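Local coordinates for nitrite oxidoreductase subunit A (Kuenenia stuttgartiensis, PDB 7B04), which belongs to the molybdopterin oxidoreductase family and binds molybdenum, an iron/sulfur cluster and two MD1 ligands, at residues I838-R848 / A860-D871. Numbering follows the deposited sequence.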
ATOM      1  N   ILE B 838      -9.541  -5.699  40.992  1.00 51.70           N
ATOM      2  CA  ILE B 838      -9.728  -6.929  41.756  1.00 48.26           C
ATOM      3  C   ILE B 838     -11.170  -7.410  41.657  1.00 43.69           C
ATOM      4  O   ILE B 838     -11.430  -8.617  41.574  1.00 44.84           O
ATOM      5  CB  ILE B 838      -9.298  -6.716  43.219  1.00 51.12           C
ATOM      6  CG1 ILE B 838      -7.818  -6.342  43.292  1.00 57.53           C
ATOM      7  CG2 ILE B 838      -9.573  -7.961  44.048  1.00 37.46           C
ATOM      8  CD1 ILE B 838      -7.375  -5.874  44.661  1.00 57.82           C
ATOM      9  N   GLU B 839     -12.129  -6.480  41.656  1.00 42.20           N
ATOM     10  CA  GLU B 839     -13.525  -6.860  41.465  1.00 43.52           C
ATOM     11  C   GLU B 839     -13.758  -7.473  40.092  1.00 49.47           C
ATOM     12  O   GLU B 839     -14.631  -8.333  39.934  1.00 49.78           O
ATOM     13  CB  GLU B 839     -14.434  -5.646  41.665  1.00 42.95           C
ATOM     14  CG  GLU B 839     -15.921  -5.968  41.625  1.00 50.72           C
ATOM     15  CD  GLU B 839     -16.791  -4.736  41.796  1.00 61.95           C
ATOM     16  OE1 GLU B 839     -16.235  -3.621  41.878  1.00 63.99           O
ATOM     17  OE2 GLU B 839     -18.031  -4.883  41.845  1.00 63.60           O
ATOM     18  N   TYR B 840     -12.982  -7.055  39.093  1.00 52.57           N
ATOM     19  CA  TYR B 840     -13.098  -7.604  37.750  1.00 48.47           C
ATOM     20  C   TYR B 840     -12.377  -8.936  37.593  1.00 48.21           C
ATOM     21  O   TYR B 840     -12.607  -9.633  36.598  1.00 51.31           O
ATOM     22  CB  TYR B 840     -12.558  -6.599  36.727  1.00 38.97           C
ATOM     23  CG  TYR B 840     -13.339  -5.303  36.676  1.00 41.53           C
ATOM     24  CD1 TYR B 840     -14.643  -5.234  37.153  1.00 39.55           C
ATOM     25  CD2 TYR B 840     -12.769  -4.143  36.165  1.00 43.75           C
ATOM     26  CE1 TYR B 840     -15.357  -4.053  37.114  1.00 39.66           C
ATOM     27  CE2 TYR B 840     -13.477  -2.956  36.124  1.00 37.99           C
ATOM     28  CZ  TYR B 840     -14.771  -2.918  36.600  1.00 40.00           C
ATOM     29  OH  TYR B 840     -15.484  -1.741  36.562  1.00 44.81           O
ATOM     30  N   GLY B 841     -11.508  -9.295  38.532  1.00 49.31           N
ATOM     31  CA  GLY B 841     -10.794 -10.552  38.458  1.00 55.32           C
ATOM     32  C   GLY B 841      -9.537 -10.504  37.628  1.00 54.08           C
ATOM     33  O   GLY B 841      -9.057 -11.556  37.192  1.00 61.49           O
ATOM     34  N   GLU B 842      -8.985  -9.316  37.401  1.00 46.88           N
ATOM     35  CA  GLU B 842      -7.825  -9.130  36.542  1.00 52.16           C
ATOM     36  C   GLU B 842      -6.665  -8.495  37.301  1.00 52.54           C
ATOM     37  O   GLU B 842      -5.814  -7.835  36.703  1.00 41.78           O
ATOM     38  CB  GLU B 842      -8.204  -8.286  35.327  1.00 52.19           C
ATOM     39  CG  GLU B 842      -8.493  -9.079  34.060  1.00 56.00           C
ATOM     40  CD  GLU B 842      -9.384  -8.318  33.096  1.00 58.07           C
ATOM     41  OE1 GLU B 842     -10.525  -7.983  33.479  1.00 58.32           O
ATOM     42  OE2 GLU B 842      -8.940  -8.034  31.964  1.00 62.82           O
ATOM     43  N   ASN B 843      -6.628  -8.672  38.625  1.00 59.74           N
ATOM     44  CA  ASN B 843      -5.477  -8.211  39.395  1.00 56.74           C
ATOM     45  C   ASN B 843      -4.199  -8.902  38.936  1.00 55.91           C
ATOM     46  O   ASN B 843      -3.142  -8.267  38.832  1.00 60.96           O
ATOM     47  CB  ASN B 843      -5.712  -8.437  40.890  1.00 60.22           C
ATOM     48  CG  ASN B 843      -6.091  -9.868  41.216  1.00 58.86           C
ATOM     49  OD1 ASN B 843      -6.114 -10.734  40.343  1.00 66.33           O
ATOM     50  ND2 ASN B 843      -6.391 -10.123  42.484  1.00 53.54           N
ATOM     51  N   PHE B 844      -4.277 -10.197  38.657  1.00 58.46           N
ATOM     52  CA  PHE B 844      -3.182 -10.933  38.049  1.00 52.17           C
ATOM     53  C   PHE B 844      -3.269 -10.842  36.530  1.00 55.65           C
ATOM     54  O   PHE B 844      -4.334 -10.602  35.957  1.00 63.18           O
ATOM     55  CB  PHE B 844      -3.212 -12.403  38.469  1.00 54.65           C
ATOM     56  CG  PHE B 844      -2.733 -12.649  39.868  1.00 59.45           C
ATOM     57  CD1 PHE B 844      -1.380 -12.745  40.141  1.00 58.06           C
ATOM     58  CD2 PHE B 844      -3.635 -12.796  40.906  1.00 57.49           C
ATOM     59  CE1 PHE B 844      -0.934 -12.977  41.425  1.00 57.01           C
ATOM     60  CE2 PHE B 844      -3.196 -13.028  42.194  1.00 58.37           C
ATOM     61  CZ  PHE B 844      -1.844 -13.119  42.453  1.00 58.69           C
ATOM     62  N   ILE B 845      -2.126 -11.043  35.877  1.00 48.93           N
ATOM     63  CA  ILE B 845      -2.097 -11.160  34.422  1.00 52.20           C
ATOM     64  C   ILE B 845      -2.623 -12.554  34.090  1.00 47.81           C
ATOM     65  O   ILE B 845      -1.901 -13.548  34.186  1.00 46.59           O
ATOM     66  CB  ILE B 845      -0.699 -10.922  33.850  1.00 55.16           C
ATOM     67  CG1 ILE B 845      -0.254  -9.486  34.138  1.00 50.48           C
ATOM     68  CG2 ILE B 845      -0.682 -11.187  32.354  1.00 53.85           C
ATOM     69  CD1 ILE B 845       1.205  -9.223  33.844  1.00 43.16           C
ATOM     70  N   VAL B 846      -3.894 -12.627  33.711  1.00 42.44           N
ATOM     71  CA  VAL B 846      -4.582 -13.887  33.470  1.00 51.84           C
ATOM     72  C   VAL B 846      -5.073 -13.904  32.030  1.00 53.45           C
ATOM     73  O   VAL B 846      -5.291 -12.854  31.416  1.00 50.18           O
ATOM     74  CB  VAL B 846      -5.750 -14.081  34.466  1.00 53.75           C
ATOM     75  CG1 VAL B 846      -6.864 -13.076  34.194  1.00 53.10           C
ATOM     76  CG2 VAL B 846      -6.276 -15.513  34.435  1.00 51.17           C
ATOM     77  N   HIS B 847      -5.240 -15.106  31.485  1.00 48.17           N
ATOM     78  CA  HIS B 847      -5.842 -15.269  30.170  1.00 49.54           C
ATOM     79  C   HIS B 847      -7.358 -15.305  30.306  1.00 51.50           C
ATOM     80  O   HIS B 847      -7.896 -16.003  31.172  1.00 55.44           O
ATOM     81  CB  HIS B 847      -5.351 -16.543  29.486  1.00 47.62           C
ATOM     82  CG  HIS B 847      -6.036 -16.822  28.185  1.00 49.96           C
ATOM     83  ND1 HIS B 847      -7.209 -17.541  28.101  1.00 55.80           N
ATOM     84  CD2 HIS B 847      -5.725 -16.459  26.920  1.00 52.80           C
ATOM     85  CE1 HIS B 847      -7.584 -17.619  26.837  1.00 50.86           C
ATOM     86  NE2 HIS B 847      -6.701 -16.971  26.099  1.00 61.81           N
ATOM     87  N   ARG B 848      -8.040 -14.551  29.451  1.00 45.65           N
ATOM     88  CA  ARG B 848      -9.493 -14.519  29.434  1.00 48.62           C
ATOM     89  C   ARG B 848      -9.980 -14.624  27.998  1.00 53.53           C
ATOM     90  O   ARG B 848      -9.376 -14.052  27.086  1.00 53.78           O
ATOM     91  CB  ARG B 848     -10.035 -13.234  30.076  1.00 37.83           C
ATOM     92  CG  ARG B 848      -9.722 -13.095  31.556  1.00 46.76           C
ATOM     93  CD  ARG B 848     -10.382 -11.859  32.142  1.00 44.64           C
ATOM     94  NE  ARG B 848     -11.837 -11.975  32.159  1.00 46.32           N
ATOM     95  CZ  ARG B 848     -12.658 -11.025  32.591  1.00 49.16           C
ATOM     96  NH1 ARG B 848     -13.969 -11.220  32.571  1.00 45.34           N
ATOM     97  NH2 ARG B 848     -12.171  -9.878  33.044  1.00 42.42           N
ATOM     98  N   ALA B 860     -14.731 -15.589  29.892  1.00 44.93           N
ATOM     99  CA  ALA B 860     -14.451 -16.468  31.018  1.00 47.71           C
ATOM    100  C   ALA B 860     -13.010 -16.294  31.479  1.00 51.98           C
ATOM    101  O   ALA B 860     -12.100 -16.104  30.667  1.00 58.42           O
ATOM    102  CB  ALA B 860     -14.712 -17.925  30.638  1.00 42.84           C
ATOM    103  N   ILE B 861     -12.805 -16.365  32.791  1.00 51.51           N
ATOM    104  CA  ILE B 861     -11.475 -16.249  33.379  1.00 48.40           C
ATOM    105  C   ILE B 861     -10.920 -17.655  33.561  1.00 51.67           C
ATOM    106  O   ILE B 861     -11.417 -18.426  34.385  1.00 56.36           O
ATOM    107  CB  ILE B 861     -11.510 -15.490  34.711  1.00 48.36           C
ATOM    108  CG1 ILE B 861     -12.134 -14.108  34.522  1.00 42.95           C
ATOM    109  CG2 ILE B 861     -10.106 -15.375  35.291  1.00 42.76           C
ATOM    110  CD1 ILE B 861     -12.430 -13.386  35.816  1.00 48.03           C
ATOM    111  N   VAL B 862      -9.883 -17.986  32.796  1.00 49.22           N
ATOM    112  CA  VAL B 862      -9.287 -19.316  32.824  1.00 53.04           C
ATOM    113  C   VAL B 862      -8.201 -19.299  33.895  1.00 55.62           C
ATOM    114  O   VAL B 862      -7.067 -18.886  33.642  1.00 57.06           O
ATOM    115  CB  VAL B 862      -8.742 -19.722  31.454  1.00 58.15           C
ATOM    116  CG1 VAL B 862      -7.948 -21.014  31.556  1.00 57.94           C
ATOM    117  CG2 VAL B 862      -9.883 -19.880  30.460  1.00 53.36           C
ATOM    118  N   SER B 863      -8.554 -19.752  35.096  1.00 61.96           N
ATOM    119  CA  SER B 863      -7.613 -19.858  36.205  1.00 64.91           C
ATOM    120  C   SER B 863      -8.286 -20.593  37.354  1.00 61.11           C
ATOM    121  O   SER B 863      -9.516 -20.636  37.452  1.00 61.29           O
ATOM    122  CB  SER B 863      -7.123 -18.482  36.673  1.00 58.38           C
ATOM    123  OG  SER B 863      -6.210 -18.606  37.751  1.00 54.33           O
ATOM    124  N   THR B 864      -7.457 -21.190  38.213  1.00 57.94           N
ATOM    125  CA  THR B 864      -7.905 -21.762  39.478  1.00 51.53           C
ATOM    126  C   THR B 864      -7.268 -21.061  40.668  1.00 54.62           C
ATOM    127  O   THR B 864      -7.410 -21.533  41.803  1.00 58.98           O
ATOM    128  CB  THR B 864      -7.603 -23.263  39.546  1.00 44.28           C
ATOM    129  OG1 THR B 864      -6.189 -23.475  39.459  1.00 51.27           O
ATOM    130  CG2 THR B 864      -8.290 -23.996  38.417  1.00 43.25           C
ATOM    131  N   ASN B 865      -6.558 -19.966  40.434  1.00 53.68           N
ATOM    132  CA  ASN B 865      -5.883 -19.231  41.491  1.00 55.65           C
ATOM    133  C   ASN B 865      -6.885 -18.801  42.556  1.00 62.36           C
ATOM    134  O   ASN B 865      -7.839 -18.074  42.239  1.00 57.37           O
ATOM    135  CB  ASN B 865      -5.177 -18.011  40.900  1.00 59.38           C
ATOM    136  CG  ASN B 865      -4.226 -17.347  41.880  1.00 62.28           C
ATOM    137  OD1 ASN B 865      -4.078 -17.786  43.019  1.00 66.99           O
ATOM    138  ND2 ASN B 865      -3.573 -16.279  41.434  1.00 61.11           N
ATOM    139  N   PRO B 866      -6.718 -19.220  43.815  1.00 67.00           N
ATOM    140  CA  PRO B 866      -7.620 -18.739  44.873  1.00 65.41           C
ATOM    141  C   PRO B 866      -7.429 -17.269  45.193  1.00 58.46           C
ATOM    142  O   PRO B 866      -8.214 -16.714  45.974  1.00 60.23           O
ATOM    143  CB  PRO B 866      -7.254 -19.620  46.073  1.00 69.43           C
ATOM    144  CG  PRO B 866      -5.837 -20.021  45.820  1.00 55.93           C
ATOM    145  CD  PRO B 866      -5.714 -20.167  44.328  1.00 57.95           C
ATOM    146  N   TYR B 867      -6.416 -16.628  44.618  1.00 56.39           N
ATOM    147  CA  TYR B 867      -6.144 -15.216  44.830  1.00 58.26           C
ATOM    148  C   TYR B 867      -6.775 -14.334  43.762  1.00 57.62           C
ATOM    149  O   TYR B 867      -6.614 -13.111  43.811  1.00 49.54           O
ATOM    150  CB  TYR B 867      -4.631 -15.005  44.895  1.00 51.38           C
ATOM    151  CG  TYR B 867      -4.001 -15.935  45.904  1.00 59.97           C
ATOM    152  CD1 TYR B 867      -4.601 -16.145  47.140  1.00 65.38           C
ATOM    153  CD2 TYR B 867      -2.844 -16.641  45.609  1.00 61.82           C
ATOM    154  CE1 TYR B 867      -4.051 -17.005  48.065  1.00 59.82           C
ATOM    155  CE2 TYR B 867      -2.289 -17.511  46.527  1.00 69.28           C
ATOM    156  CZ  TYR B 867      -2.897 -17.687  47.756  1.00 62.73           C
ATOM    157  OH  TYR B 867      -2.350 -18.545  48.682  1.00 57.69           O
ATOM    158  N   ILE B 868      -7.463 -14.929  42.794  1.00 58.14           N
ATOM    159  CA  ILE B 868      -8.348 -14.211  41.888  1.00 59.89           C
ATOM    160  C   ILE B 868      -9.758 -14.392  42.430  1.00 55.44           C
ATOM    161  O   ILE B 868     -10.287 -15.509  42.444  1.00 55.38           O
ATOM    162  CB  ILE B 868      -8.231 -14.724  40.446  1.00 65.44           C
ATOM    163  CG1 ILE B 868      -6.806 -14.542  39.922  1.00 61.42           C
ATOM    164  CG2 ILE B 868      -9.233 -14.012  39.548  1.00 54.81           C
ATOM    165  CD1 ILE B 868      -6.544 -15.264  38.618  1.00 57.56           C
ATOM    166  N   ARG B 869     -10.376 -13.305  42.885  1.00 50.55           N
ATOM    167  CA  ARG B 869     -11.699 -13.354  43.507  1.00 52.14           C
ATOM    168  C   ARG B 869     -12.601 -12.337  42.828  1.00 52.10           C
ATOM    169  O   ARG B 869     -12.911 -11.280  43.390  1.00 53.05           O
ATOM    170  CB  ARG B 869     -11.614 -13.092  45.012  1.00 55.58           C
ATOM    171  CG  ARG B 869     -10.282 -13.462  45.628  1.00 60.59           C
ATOM    172  CD  ARG B 869     -10.446 -13.929  47.061  1.00 59.25           C
ATOM    173  NE  ARG B 869      -9.163 -14.274  47.663  1.00 61.20           N
ATOM    174  CZ  ARG B 869      -8.669 -13.689  48.747  1.00 67.93           C
ATOM    175  NH1 ARG B 869      -9.351 -12.724  49.350  1.00 60.92           N
ATOM    176  NH2 ARG B 869      -7.491 -14.064  49.227  1.00 63.17           N
ATOM    177  N   PRO B 870     -13.046 -12.627  41.612  1.00 50.51           N
ATOM    178  CA  PRO B 870     -13.852 -11.661  40.870  1.00 51.97           C
ATOM    179  C   PRO B 870     -15.300 -11.692  41.321  1.00 53.74           C
ATOM    180  O   PRO B 870     -15.741 -12.547  42.092  1.00 55.95           O
ATOM    181  CB  PRO B 870     -13.728 -12.139  39.423  1.00 52.77           C
ATOM    182  CG  PRO B 870     -13.574 -13.607  39.548  1.00 48.10           C
ATOM    183  CD  PRO B 870     -12.782 -13.841  40.817  1.00 44.31           C
ATOM    184  N   ASP B 871     -16.074 -10.721  40.844  1.00 47.42           N
ATOM    185  CA  ASP B 871     -17.525 -10.714  41.151  1.00 50.93           C
ATOM    186  C   ASP B 871     -18.206 -11.004  39.825  1.00 51.38           C
ATOM    187  O   ASP B 871     -17.867 -10.348  38.884  1.00 54.32           O
ATOM    188  CB  ASP B 871     -17.989  -9.410  41.804  1.00 55.38           C
ATOM    189  CG  ASP B 871     -19.495  -9.282  41.948  1.00 55.56           C
ATOM    190  OD1 ASP B 871     -20.190 -10.090  41.381  1.00 55.68           O
ATOM    191  OD2 ASP B 871     -19.950  -8.365  42.620  1.00 52.30           O
TER
HETATM  192  O   HOH W   1      -9.318 -10.595  41.595  1.00 43.23           O
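Asn865 ND2 sits over one face of the Phe844 ring, displaced toward the rim and 3.4 Å from CE2, with the amide plane turned 53° from the ring. Tyr867 O lies at the edge of this ring, in its plane, while Tyr867 CB and Ile868 CG1 approach obliquely; a flat phenyl group can thus offer a face to an amide nitrogen and still pack on apolar carbons. The second flat group, the Arg848 guanidinium, has Ile861 over one face. These two chains run side by side, and the bend of Arg848 at chi3 (67°) goes with a guanidinium face turned to Ile861 CG1 and CD1. NH2 forms a salt bridge with Glu842 OE1, though as a hydrogen bond it is weak; NH1 bonds Asn889.

Val846, with CG2 anti to the backbone N, sets that methyl against Ile861 CG2 at 3.9 Å and also against Ser863 CB. Asn843 ND2 donates to Tyr867 O (3.3 Å) in the plane of that carbonyl, and Asn843 OD1 accepts from Phe844 N. Where helix 835-840 ends in a Schellman motif, Gly841 CA packs on Pro870 CB; the motif's positive phi, readily adopted by glycine, explains the residue type. Beside it, Asp871 N donates to Glu839 O at 2.9 Å, and a water links Ile838 O to Arg869 N.

Val862 N donates to His847 O (3.2 Å) in a loose antiparallel pairing of 847-848 with 860-862, whose second strand also pairs with 890-892. The contact thus ties a helix end to a hairpin through an apolar centre flanked by backbone bonds. Glu839 OE2 and Asp871 OD2 stand 4.1 Å apart, which could raise the pKa of either acid, although Tyr631 OH bonds Asp871 OD2 and may ease the repulsion.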